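Local atomic coordinates of IroE-like serine hydrolase (Shewanella oneidensis, PDB entry 3GFF), a protein that probably hydrolyses ester bonds, as an IroE-like serine hydrolase of the esterase D family. Residues Tyr90-Thr95 with Leu172-Pro177; Val97-Asn102 with Pro208-Ser213; Val140-Ser145 with Ala164-Asp169; Met199-Asn204 with Leu219-Ala224. All blocks are in the same frame, centred on the assembly; numbering follows the deposited sequence.

Contact 1: Tyr90-Thr95 with Leu172-Pro177; sequences YTPTHT and LWFDSP
Thr95 and Asp175 bring the two irregular chains nearest, their CA atoms 6.2 Å apart, whereas at Thr91 and Phe174 the CA atoms are 7.9 Å apart and the ring of the phenylalanine fills the gap. Phe174 reaches it with CG anti to the backbone N (chi1 180°), which sends the ring out between the three threonines. Over one face sits Thr91 CG2, 3.7 Å from the ring centroid in a CH-pi contact only 17° off the normal. In the ring plane, at the edge, the carbonyl Thr93 O meets Phe174 CE2 at 3.2 Å, an electron-rich atom against the slightly positive ring hydrogens. Thr95 CG2 comes obliquely to within 3.7 Å of Phe174 CZ. Threonine suits positions 91 and 95 because its methyl packs on the aromatic while its hydroxyl can serve polar neighbours: Thr91 OG1 turns to Met87 O and Gly112 N. Thr93 instead supplies its carbonyl to the ring and its hydroxyl to Asp175. In this probable alpha/beta-hydrolase fold, Phe174 belongs to a type II turn, Trp173 to Ser176, in the loop between strand 164-168 and helix 178-189, and its ring also rests on Phe146 and Leu149 of helix 146-156. The next turn residue, Asp175, has positive phi and directs its carboxylate to the other loop. Thr93 OG1 donates to Asp175 OD2 in a bond that measures a very short 2.5 Å. The second oxygen, Asp175 OD1, accepts a hydrogen bond from a water 2.8 Å away, which is also hydrogen-bonded to Thr95 OG1.

Contact 2: Val97-Asn102 with Pro208-Ser213; sequences VLPSGN and PGFGVS
Pro99 and Phe210 make the tightest meeting of these two loops, with Pro99 CB 3.5 Å from Phe210 CE2. The ring, set by a chi1 of -66° that places CG beside the backbone N, approaches neither face-on nor edge-on; its CZ lies 3.7 Å from the backbone Ser100 N. Alongside, Leu98 CD1 comes to 3.8 Å from Gly209 CA. Gly209 has a positive phi, which glycine adopts readily, and Leu98 CB and CD1 pack close against its backbone. One partner is a turn, the other a bulged hairpin: Leu98 to Gly101 form a type I turn closed by Gly101 N to Leu98 O, while Phe210 and Gly211 both face Ser207 in a classic beta bulge of the small hairpin 206-207/211-212. Packing is looser where Leu98 CD2 stays 4.3 Å from Pro208 CB, and at the exposed Asn102, whose side chain comes no nearer than 4.9 Å to the other segment. Phe210 as a whole is exposed too, although its ring end packs tightly and also meets Tyr215. The hydroxyl of Ser100 looks back to its own loop, where Asn102 N gives Ser100 OG a weak bond of 3.3 Å. Inward, Pro99 and Pro208 both pack on Trp173, and an imidazole, probably from the crystallisation liquor, lies beside Pro208.

Contact 3: Val140-Ser145 with Ala164-Asp169; sequences VLVGHS and AYLALD
Val142 and Leu166 are paired neighbours whose side chains rise together from the same face, Val142 CG2 against Leu166 CB, in the middle of two parallel strands whose axes run 4.7 Å apart at 8°. Five backbone hydrogen bonds join them, from Leu141 N to Ala164 O at one end to Ser145 N to Leu168 O at the other. Leu168 shows how the side chains fill in. Its CB lies 3.7 Å from Gly143 O and, in the ring plane, at the edge of His144, 3.9 Å from CD2; CG is 3.8 Å from Gly143 O. A chi1 of -48° carries the branches onward: CD1 meets Val142 CG1 at 3.8 Å, and CD2 turns to Ala200. The branched valines and leucines fill this face compactly, while Tyr165 CD1 packs on Leu141 CB at 3.9 Å on the other. Gly143 and Ser145 fit a GxSxG nucleophile elbow, where phi of Ser145 is positive. Ser145 OG and Asp169 OD2 both hydrogen-bond His247, consistent with a catalytic triad. The pair forms the central beta-alpha-beta unit with helix 146-156, which covers Leu141 and Tyr165; helix 250-263 covers Val140 and Leu166, and strands 43-48 and 195-201 flank the two.

Contact 4: Met199-Asn204 with Leu219-Ala224; sequences MAIANN and LNLAFA
Ile201 and Ala224 meet in the apolar part of this strand-on-helix contact, where the axes of 199-201 and 219-224 approach to 9.1 Å and cross at -141°. Ile201 CD1 touches Ala224 CB at 3.8 Å, and the small alanine lets the strand come close. The other branch, Ile201 CG2, anti to the backbone N, lies 3.7 Å from Asn220 CB and 3.9 Å from Leu221 CD2, so the isoleucine spreads over one helical turn. A second kind of contact involves Met199, present as selenomethionine. Its SE is 4.0 Å from Phe223 CD2, a Met-aromatic approach in which SE stands oblique to the ring, 73° off its normal; the flexible selenoether chain adapts to this place, and the two side chains cross at about a right angle. The bend at chi3 (60°) brings CE back over the helix, where it meets polar atoms: Met199 CE is 3.5 Å from both Asn220 O and Asn220 OD1, and the methyl hydrogens, slightly positive beside selenium, probably favour such oxygens. The amide of Asn220 has its firmer partners outside, ND2 donating to Thr170 O and His216 O, which ties helix 215-230 to the loop after strand 164-168. The helix packs on the sheet between strands 195-201 and 235-241, both parallel and adjacent, as in the beta-alpha-beta crossover of alpha/beta hydrolases, close to the probable acid residue, Asp169.

Overall arrangement
Contact 3 lies deepest, its centre about 5 Å from that of the chain, and carries Ser145 and Asp169 of the probable Ser-His-Asp site completed by His247. Contact 4, about 13 Å away between centres, joins it through the sheet: Asp169 N is 2.9 Å from Ala200 O and Asp169 OD1 is 3.0 Å from Ala202 N, probable hydrogen bonds that hold the acid in place. Contacts 1 and 2 form the outer loops on one side. Trp173 links them, its CZ2 3.5 Å from Pro208 CG, and its CA also touches Leu219 CD2 of contact 4. Imidazole, probably from the crystallisation liquor, lies about 3 Å from the Pro208 side chain and about 4 Å from that of Ser145, consistent with a pocket there; contacts 2 and 3 stay about 7 Å apart at their nearest atoms.

Contact 1: Tyr90-Thr95 with Leu172-Pro177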
loop_
_atom_site.group_PDB
_atom_site.type_symbol
_atom_site.label_atom_id
_atom_site.label_comp_id
_atom_site.label_asym_id
_atom_site.label_seq_id
_atom_site.Cartn_x
_atom_site.Cartn_y
_atom_site.Cartn_z
ATOM N N TYR A 90 25.047 0.148 -6.204
ATOM C CA TYR A 90 24.357 0.517 -4.976
ATOM C C TYR A 90 25.251 0.561 -3.757
ATOM O O TYR A 90 24.766 0.877 -2.675
ATOM C CB TYR A 90 23.137 -0.407 -4.756
ATOM C CG TYR A 90 21.926 -0.086 -5.610
ATOM C CD1 TYR A 90 22.043 0.628 -6.794
ATOM C CD2 TYR A 90 20.676 -0.579 -5.279
ATOM C CE1 TYR A 90 20.964 0.905 -7.573
ATOM C CE2 TYR A 90 19.552 -0.310 -6.088
ATOM C CZ TYR A 90 19.715 0.416 -7.238
ATOM O OH TYR A 90 18.640 0.686 -8.091
ATOM N N THR A 91 26.544 0.255 -3.936
ATOM C CA THR A 91 27.521 0.251 -2.839
ATOM C C THR A 91 28.480 1.430 -2.940
ATOM O O THR A 91 29.068 1.668 -3.972
ATOM C CB THR A 91 28.268 -1.110 -2.744
ATOM O OG1 THR A 91 28.903 -1.436 -3.984
ATOM C CG2 THR A 91 27.259 -2.235 -2.368
ATOM N N PRO A 92 28.576 2.226 -1.867
ATOM C CA PRO A 92 29.423 3.410 -1.870
ATOM C C PRO A 92 30.902 3.124 -1.652
ATOM O O PRO A 92 31.754 3.922 -2.096
ATOM C CB PRO A 92 28.848 4.241 -0.729
ATOM C CG PRO A 92 28.238 3.223 0.228
ATOM C CD PRO A 92 27.833 2.058 -0.598
ATOM N N THR A 93 31.201 2.012 -0.971
ATOM C CA THR A 93 32.556 1.593 -0.720
ATOM C C THR A 93 32.748 0.148 -1.193
ATOM O O THR A 93 31.791 -0.616 -1.331
ATOM C CB THR A 93 32.928 1.750 0.786
ATOM O OG1 THR A 93 31.997 1.030 1.616
ATOM C CG2 THR A 93 32.895 3.222 1.186
ATOM N N HIS A 94 34.007 -0.184 -1.436
ATOM C CA HIS A 94 34.427 -1.484 -1.882
ATOM C C HIS A 94 34.893 -2.362 -0.716
ATOM O O HIS A 94 35.696 -1.947 0.099
ATOM C CB HIS A 94 35.591 -1.340 -2.870
ATOM C CG HIS A 94 36.176 -2.649 -3.312
ATOM N ND1 HIS A 94 35.504 -3.523 -4.140
ATOM C CD2 HIS A 94 37.365 -3.243 -3.020
ATOM C CE1 HIS A 94 36.251 -4.598 -4.336
ATOM N NE2 HIS A 94 37.369 -4.467 -3.643
ATOM N N THR A 95 34.379 -3.584 -0.680
ATOM C CA THR A 95 34.816 -4.632 0.250
ATOM C C THR A 95 34.400 -5.960 -0.369
ATOM O O THR A 95 33.421 -6.031 -1.113
ATOM C CB THR A 95 34.225 -4.519 1.684
ATOM O OG1 THR A 95 34.790 -5.536 2.531
ATOM C CG2 THR A 95 32.713 -4.690 1.661
ATOM N N LEU A 172 22.862 -0.602 6.116
ATOM C CA LEU A 172 23.999 0.056 6.753
ATOM C C LEU A 172 25.063 -0.948 7.201
ATOM O O LEU A 172 26.204 -0.568 7.466
ATOM C CB LEU A 172 23.546 0.915 7.965
ATOM C CG LEU A 172 22.664 2.152 7.684
ATOM C CD1 LEU A 172 22.224 2.893 9.007
ATOM C CD2 LEU A 172 23.423 3.122 6.815
ATOM N N TRP A 173 24.686 -2.217 7.336
ATOM C CA TRP A 173 25.653 -3.260 7.660
ATOM C C TRP A 173 26.747 -3.400 6.571
ATOM O O TRP A 173 27.879 -3.875 6.842
ATOM C CB TRP A 173 24.952 -4.594 7.886
ATOM C CG TRP A 173 24.213 -5.078 6.686
ATOM C CD1 TRP A 173 22.895 -4.912 6.431
ATOM C CD2 TRP A 173 24.763 -5.770 5.548
ATOM N NE1 TRP A 173 22.571 -5.485 5.224
ATOM C CE2 TRP A 173 23.703 -6.001 4.652
ATOM C CE3 TRP A 173 26.047 -6.214 5.206
ATOM C CZ2 TRP A 173 23.875 -6.657 3.439
ATOM C CZ3 TRP A 173 26.229 -6.848 3.994
ATOM C CH2 TRP A 173 25.138 -7.074 3.125
ATOM N N PHE A 174 26.455 -2.930 5.356
ATOM C CA PHE A 174 27.411 -3.102 4.296
ATOM C C PHE A 174 28.695 -2.347 4.620
ATOM O O PHE A 174 28.669 -1.157 4.935
ATOM C CB PHE A 174 26.868 -2.711 2.932
ATOM C CG PHE A 174 27.873 -2.886 1.847
ATOM C CD1 PHE A 174 28.109 -4.119 1.312
ATOM C CD2 PHE A 174 28.656 -1.833 1.451
ATOM C CE1 PHE A 174 29.075 -4.300 0.356
ATOM C CE2 PHE A 174 29.615 -2.000 0.481
ATOM C CZ PHE A 174 29.811 -3.226 -0.081
ATOM N N ASP A 175 29.811 -3.073 4.569
ATOM C CA ASP A 175 31.137 -2.533 4.837
ATOM C C ASP A 175 31.160 -1.757 6.143
ATOM O O ASP A 175 31.813 -0.711 6.233
ATOM C CB ASP A 175 31.623 -1.689 3.649
ATOM C CG ASP A 175 33.078 -1.232 3.797
ATOM O OD1 ASP A 175 33.832 -1.865 4.556
ATOM O OD2 ASP A 175 33.491 -0.254 3.146
ATOM N N SER A 176 30.448 -2.277 7.145
ATOM C CA SER A 176 30.455 -1.749 8.511
ATOM C C SER A 176 31.637 -2.342 9.292
ATOM O O SER A 176 31.932 -3.551 9.159
ATOM C CB SER A 176 29.168 -2.070 9.266
ATOM O OG SER A 176 28.877 -3.460 9.249
ATOM N N PRO A 177 32.247 -1.530 10.183
ATOM C CA PRO A 177 31.862 -0.158 10.568
ATOM C C PRO A 177 32.323 1.001 9.670
ATOM O O PRO A 177 31.907 2.130 9.889
ATOM C CB PRO A 177 32.529 -0.012 11.952
ATOM C CG PRO A 177 33.760 -0.813 11.849
ATOM C CD PRO A 177 33.445 -1.975 10.920
HETATM O O HOH W 1 33.977 -4.624 5.027
#

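Contact 2: Val97-Asn102 with Pro208-Ser213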
loop_
_atom_site.group_PDB
_atom_site.type_symbol
_atom_site.label_atom_id
_atom_site.label_comp_id
_atom_site.label_asym_id
_atom_site.label_seq_id
_atom_site.Cartn_x
_atom_site.Cartn_y
_atom_site.Cartn_z
ATOM N N VAL A 97 34.015 -8.610 1.772
ATOM C CA VAL A 97 33.549 -9.367 2.917
ATOM C C VAL A 97 32.254 -8.850 3.550
ATOM O O VAL A 97 31.886 -7.697 3.386
ATOM C CB VAL A 97 34.641 -9.460 4.069
ATOM C CG1 VAL A 97 35.903 -10.241 3.625
ATOM C CG2 VAL A 97 35.021 -8.062 4.605
ATOM N N LEU A 98 31.567 -9.764 4.243
ATOM C CA LEU A 98 30.385 -9.454 5.037
ATOM C C LEU A 98 30.920 -8.906 6.377
ATOM O O LEU A 98 32.097 -9.018 6.637
ATOM C CB LEU A 98 29.550 -10.723 5.280
ATOM C CG LEU A 98 28.850 -11.365 4.079
ATOM C CD1 LEU A 98 28.673 -12.863 4.246
ATOM C CD2 LEU A 98 27.493 -10.654 3.803
ATOM N N PRO A 99 30.053 -8.310 7.226
ATOM C CA PRO A 99 30.478 -7.765 8.530
ATOM C C PRO A 99 31.175 -8.766 9.439
ATOM O O PRO A 99 31.973 -8.381 10.311
ATOM C CB PRO A 99 29.155 -7.323 9.160
ATOM C CG PRO A 99 28.270 -7.038 8.020
ATOM C CD PRO A 99 28.614 -8.075 6.988
ATOM N N SER A 100 30.870 -10.045 9.229
ATOM C CA SER A 100 31.475 -11.143 9.980
ATOM C C SER A 100 32.926 -11.359 9.629
ATOM O O SER A 100 33.628 -12.016 10.408
ATOM C CB SER A 100 30.750 -12.443 9.649
ATOM O OG SER A 100 30.736 -12.641 8.249
ATOM N N GLY A 101 33.366 -10.840 8.468
ATOM C CA GLY A 101 34.734 -11.072 7.972
ATOM C C GLY A 101 34.786 -12.175 6.913
ATOM O O GLY A 101 35.790 -12.367 6.257
ATOM N N ASN A 102 33.687 -12.908 6.754
ATOM C CA ASN A 102 33.583 -13.973 5.761
ATOM C C ASN A 102 33.349 -13.364 4.373
ATOM O O ASN A 102 32.766 -12.304 4.253
ATOM C CB ASN A 102 32.443 -14.891 6.141
ATOM C CG ASN A 102 32.691 -15.593 7.452
ATOM O OD1 ASN A 102 33.837 -15.891 7.800
ATOM N ND2 ASN A 102 31.620 -15.877 8.187
ATOM N N PRO A 208 22.402 -10.225 7.227
ATOM C CA PRO A 208 23.351 -10.866 6.294
ATOM C C PRO A 208 24.703 -11.163 6.946
ATOM O O PRO A 208 25.283 -10.306 7.652
ATOM C CB PRO A 208 23.483 -9.828 5.176
ATOM C CG PRO A 208 22.149 -9.217 5.141
ATOM C CD PRO A 208 21.734 -9.074 6.594
ATOM N N GLY A 209 25.171 -12.389 6.730
ATOM C CA GLY A 209 26.426 -12.871 7.290
ATOM C C GLY A 209 26.344 -13.303 8.752
ATOM O O GLY A 209 27.300 -13.852 9.272
ATOM N N PHE A 210 25.219 -13.056 9.419
ATOM C CA PHE A 210 25.057 -13.413 10.844
ATOM C C PHE A 210 23.938 -14.407 11.110
ATOM O O PHE A 210 23.921 -15.068 12.153
ATOM C CB PHE A 210 24.873 -12.158 11.730
ATOM C CG PHE A 210 26.101 -11.257 11.794
ATOM C CD1 PHE A 210 27.312 -11.743 12.297
ATOM C CD2 PHE A 210 26.038 -9.924 11.388
ATOM C CE1 PHE A 210 28.419 -10.932 12.372
ATOM C CE2 PHE A 210 27.145 -9.105 11.476
ATOM C CZ PHE A 210 28.347 -9.608 11.966
ATOM N N GLY A 211 23.005 -14.563 10.184
ATOM C CA GLY A 211 21.913 -15.486 10.438
ATOM C C GLY A 211 20.921 -14.765 11.303
ATOM O O GLY A 211 20.652 -13.588 11.062
ATOM N N VAL A 212 20.383 -15.461 12.292
ATOM C CA VAL A 212 19.414 -14.901 13.227
ATOM C C VAL A 212 20.164 -13.897 14.080
ATOM O O VAL A 212 21.003 -14.254 14.917
ATOM C CB VAL A 212 18.715 -15.997 14.043
ATOM C CG1 VAL A 212 17.791 -15.412 15.105
ATOM C CG2 VAL A 212 17.927 -16.864 13.092
ATOM N N SER A 213 19.881 -12.626 13.804
ATOM C CA SER A 213 20.603 -11.533 14.393
ATOM C C SER A 213 19.933 -10.205 14.057
ATOM O O SER A 213 19.523 -9.984 12.923
ATOM C CB SER A 213 22.031 -11.600 13.822
ATOM O OG SER A 213 22.692 -10.371 13.792
#

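Contact 3: Val140-Ser145 with Ala164-Asp169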
loop_
_atom_site.group_PDB
_atom_site.type_symbol
_atom_site.label_atom_id
_atom_site.label_comp_id
_atom_site.label_asym_id
_atom_site.label_seq_id
_atom_site.Cartn_x
_atom_site.Cartn_y
_atom_site.Cartn_z
ATOM N N VAL A 140 12.952 13.721 -5.669
ATOM C CA VAL A 140 12.947 12.815 -4.523
ATOM C C VAL A 140 13.589 11.486 -4.920
ATOM O O VAL A 140 13.326 10.995 -5.986
ATOM C CB VAL A 140 11.470 12.570 -4.019
ATOM C CG1 VAL A 140 11.406 11.539 -2.858
ATOM C CG2 VAL A 140 10.817 13.898 -3.614
ATOM N N LEU A 141 14.449 10.932 -4.066
ATOM C CA LEU A 141 15.076 9.626 -4.308
ATOM C C LEU A 141 14.542 8.670 -3.256
ATOM O O LEU A 141 14.581 8.991 -2.037
ATOM C CB LEU A 141 16.620 9.690 -4.267
ATOM C CG LEU A 141 17.426 8.389 -4.545
ATOM C CD1 LEU A 141 17.143 7.822 -5.934
ATOM C CD2 LEU A 141 18.924 8.658 -4.382
ATOM N N VAL A 142 14.035 7.517 -3.727
ATOM C CA VAL A 142 13.515 6.439 -2.872
ATOM C C VAL A 142 14.414 5.182 -3.042
ATOM O O VAL A 142 14.494 4.588 -4.123
ATOM C CB VAL A 142 12.015 6.096 -3.178
ATOM C CG1 VAL A 142 11.490 4.980 -2.262
ATOM C CG2 VAL A 142 11.123 7.344 -3.094
ATOM N N GLY A 143 15.124 4.821 -1.975
ATOM C CA GLY A 143 16.023 3.687 -1.974
ATOM C C GLY A 143 15.651 2.740 -0.846
ATOM O O GLY A 143 15.402 3.172 0.278
ATOM N N HIS A 144 15.582 1.447 -1.168
ATOM C CA HIS A 144 15.261 0.396 -0.225
ATOM C C HIS A 144 16.413 -0.601 -0.201
ATOM O O HIS A 144 16.990 -0.917 -1.269
ATOM C CB HIS A 144 13.985 -0.305 -0.683
ATOM C CG HIS A 144 13.684 -1.569 0.049
ATOM N ND1 HIS A 144 13.899 -2.805 -0.509
ATOM C CD2 HIS A 144 13.221 -1.790 1.304
ATOM C CE1 HIS A 144 13.549 -3.736 0.362
ATOM N NE2 HIS A 144 13.152 -3.150 1.477
ATOM N N SER A 145 16.734 -1.106 0.988
ATOM C CA SER A 145 17.793 -2.100 1.168
ATOM C C SER A 145 19.086 -1.489 0.694
ATOM O O SER A 145 19.425 -0.378 1.115
ATOM C CB SER A 145 17.451 -3.404 0.436
ATOM O OG SER A 145 18.321 -4.491 0.791
ATOM N N ALA A 164 15.089 15.593 -1.266
ATOM C CA ALA A 164 14.458 14.666 -0.311
ATOM C C ALA A 164 14.841 13.256 -0.608
ATOM O O ALA A 164 14.892 12.834 -1.785
ATOM C CB ALA A 164 12.882 14.779 -0.364
ATOM N N TYR A 165 15.014 12.498 0.463
ATOM C CA TYR A 165 15.378 11.096 0.376
ATOM C C TYR A 165 14.512 10.231 1.291
ATOM O O TYR A 165 14.200 10.594 2.436
ATOM C CB TYR A 165 16.841 10.909 0.802
ATOM C CG TYR A 165 17.865 11.692 -0.005
ATOM C CD1 TYR A 165 18.377 11.166 -1.170
ATOM C CD2 TYR A 165 18.332 12.928 0.409
ATOM C CE1 TYR A 165 19.300 11.854 -1.923
ATOM C CE2 TYR A 165 19.303 13.619 -0.336
ATOM C CZ TYR A 165 19.769 13.059 -1.505
ATOM O OH TYR A 165 20.704 13.652 -2.317
ATOM N N LEU A 166 14.166 9.073 0.759
ATOM C CA LEU A 166 13.453 8.042 1.454
ATOM C C LEU A 166 14.403 6.878 1.498
ATOM O O LEU A 166 14.723 6.312 0.441
ATOM C CB LEU A 166 12.129 7.649 0.775
ATOM C CG LEU A 166 10.915 8.424 1.305
ATOM C CD1 LEU A 166 10.956 9.867 0.863
ATOM C CD2 LEU A 166 9.594 7.732 0.911
ATOM N N ALA A 167 14.865 6.540 2.709
ATOM C CA ALA A 167 15.801 5.413 2.928
ATOM C C ALA A 167 15.035 4.320 3.682
ATOM O O ALA A 167 14.765 4.450 4.851
ATOM C CB ALA A 167 17.022 5.877 3.698
ATOM N N LEU A 168 14.646 3.277 2.964
ATOM C CA LEU A 168 13.776 2.217 3.481
ATOM C C LEU A 168 14.577 0.950 3.851
ATOM O O LEU A 168 14.983 0.162 3.010
ATOM C CB LEU A 168 12.671 1.914 2.458
ATOM C CG LEU A 168 11.930 3.159 1.894
ATOM C CD1 LEU A 168 10.872 2.797 0.800
ATOM C CD2 LEU A 168 11.343 3.976 3.049
ATOM N N ASP A 169 14.789 0.813 5.140
ATOM C CA ASP A 169 15.541 -0.274 5.765
ATOM C C ASP A 169 16.907 -0.396 5.149
ATOM O O ASP A 169 17.309 -1.440 4.684
ATOM C CB ASP A 169 14.782 -1.578 5.711
ATOM C CG ASP A 169 14.982 -2.397 6.960
ATOM O OD1 ASP A 169 15.065 -1.780 8.045
ATOM O OD2 ASP A 169 15.029 -3.633 6.862
#

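Contact 4: Met199-Asn204 with Leu219-Ala224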
loop_
_atom_site.group_PDB
_atom_site.type_symbol
_atom_site.label_atom_id
_atom_site.label_comp_id
_atom_site.label_asym_id
_atom_site.label_seq_id
_atom_site.Cartn_x
_atom_site.Cartn_y
_atom_site.Cartn_z
HETATM N N MSE A 199 13.666 7.870 7.298
HETATM C CA MSE A 199 14.121 6.477 7.424
HETATM C C MSE A 199 12.990 5.551 7.881
HETATM O O MSE A 199 12.292 5.840 8.871
HETATM C CB MSE A 199 15.274 6.348 8.436
HETATM C CG MSE A 199 16.565 6.963 7.989
HETATM SE SE MSE A 199 17.908 6.930 9.366
HETATM C CE MSE A 199 18.018 4.983 9.651
ATOM N N ALA A 200 12.812 4.432 7.177
ATOM C CA ALA A 200 11.871 3.386 7.607
ATOM C C ALA A 200 12.798 2.351 8.202
ATOM O O ALA A 200 13.846 2.064 7.610
ATOM C CB ALA A 200 11.075 2.769 6.425
ATOM N N ILE A 201 12.428 1.798 9.351
ATOM C CA ILE A 201 13.248 0.815 10.030
ATOM C C ILE A 201 12.373 -0.385 10.373
ATOM O O ILE A 201 11.454 -0.263 11.192
ATOM C CB ILE A 201 13.908 1.384 11.333
ATOM C CG1 ILE A 201 14.670 2.669 11.031
ATOM C CG2 ILE A 201 14.842 0.321 11.974
ATOM C CD1 ILE A 201 15.214 3.447 12.272
ATOM N N ALA A 202 12.657 -1.534 9.740
ATOM C CA ALA A 202 11.886 -2.751 9.951
ATOM C C ALA A 202 12.467 -3.607 11.097
ATOM O O ALA A 202 13.404 -3.196 11.761
ATOM C CB ALA A 202 11.790 -3.563 8.640
ATOM N N ASN A 203 11.894 -4.795 11.307
ATOM C CA ASN A 203 12.294 -5.720 12.370
ATOM C C ASN A 203 12.669 -7.113 11.786
ATOM O O ASN A 203 12.066 -8.131 12.148
ATOM C CB ASN A 203 11.130 -5.824 13.368
ATOM C CG ASN A 203 11.501 -6.586 14.657
ATOM O OD1 ASN A 203 12.661 -6.682 15.011
ATOM N ND2 ASN A 203 10.507 -7.146 15.327
ATOM N N ASN A 204 13.637 -7.158 10.864
ATOM C CA ASN A 204 14.018 -8.425 10.196
ATOM C C ASN A 204 14.779 -9.318 11.189
ATOM O O ASN A 204 15.706 -8.825 11.860
ATOM C CB ASN A 204 14.906 -8.153 8.990
ATOM C CG ASN A 204 14.914 -9.299 7.981
ATOM O OD1 ASN A 204 13.880 -9.628 7.407
ATOM N ND2 ASN A 204 16.087 -9.855 7.709
ATOM N N LEU A 219 21.917 -1.262 13.716
ATOM C CA LEU A 219 22.645 -0.225 12.956
ATOM C C LEU A 219 21.719 0.894 12.543
ATOM O O LEU A 219 22.104 2.060 12.633
ATOM C CB LEU A 219 23.345 -0.801 11.707
ATOM C CG LEU A 219 24.843 -1.160 11.846
ATOM C CD1 LEU A 219 25.233 -1.603 13.217
ATOM C CD2 LEU A 219 25.280 -2.148 10.829
ATOM N N ASN A 220 20.517 0.538 12.083
ATOM C CA ASN A 220 19.512 1.535 11.694
ATOM C C ASN A 220 18.974 2.392 12.842
ATOM O O ASN A 220 18.880 3.609 12.707
ATOM C CB ASN A 220 18.329 0.904 10.938
ATOM C CG ASN A 220 18.599 0.759 9.440
ATOM O OD1 ASN A 220 18.274 1.655 8.676
ATOM N ND2 ASN A 220 19.218 -0.332 9.035
ATOM N N LEU A 221 18.575 1.736 13.939
ATOM C CA LEU A 221 18.013 2.409 15.102
ATOM C C LEU A 221 18.990 3.378 15.788
ATOM O O LEU A 221 18.576 4.430 16.283
ATOM C CB LEU A 221 17.551 1.371 16.133
ATOM C CG LEU A 221 16.349 0.482 15.818
ATOM C CD1 LEU A 221 16.264 -0.639 16.889
ATOM C CD2 LEU A 221 15.064 1.290 15.772
ATOM N N ALA A 222 20.263 2.983 15.847
ATOM C CA ALA A 222 21.300 3.782 16.453
ATOM C C ALA A 222 21.665 4.991 15.609
ATOM O O ALA A 222 22.032 6.047 16.159
ATOM C CB ALA A 222 22.573 2.912 16.730
ATOM N N PHE A 223 21.579 4.847 14.286
ATOM C CA PHE A 223 21.927 5.956 13.380
ATOM C C PHE A 223 20.817 7.010 13.414
ATOM O O PHE A 223 21.109 8.218 13.424
ATOM C CB PHE A 223 22.240 5.436 11.960
ATOM C CG PHE A 223 22.687 6.490 11.008
ATOM C CD1 PHE A 223 23.920 7.120 11.171
ATOM C CD2 PHE A 223 21.905 6.845 9.931
ATOM C CE1 PHE A 223 24.327 8.120 10.309
ATOM C CE2 PHE A 223 22.323 7.840 9.059
ATOM C CZ PHE A 223 23.540 8.463 9.248
ATOM N N ALA A 224 19.568 6.541 13.457
ATOM C CA ALA A 224 18.377 7.391 13.586
ATOM C C ALA A 224 18.444 8.162 14.913
ATOM O O ALA A 224 18.232 9.386 14.932
ATOM C CB ALA A 224 17.054 6.527 13.531
#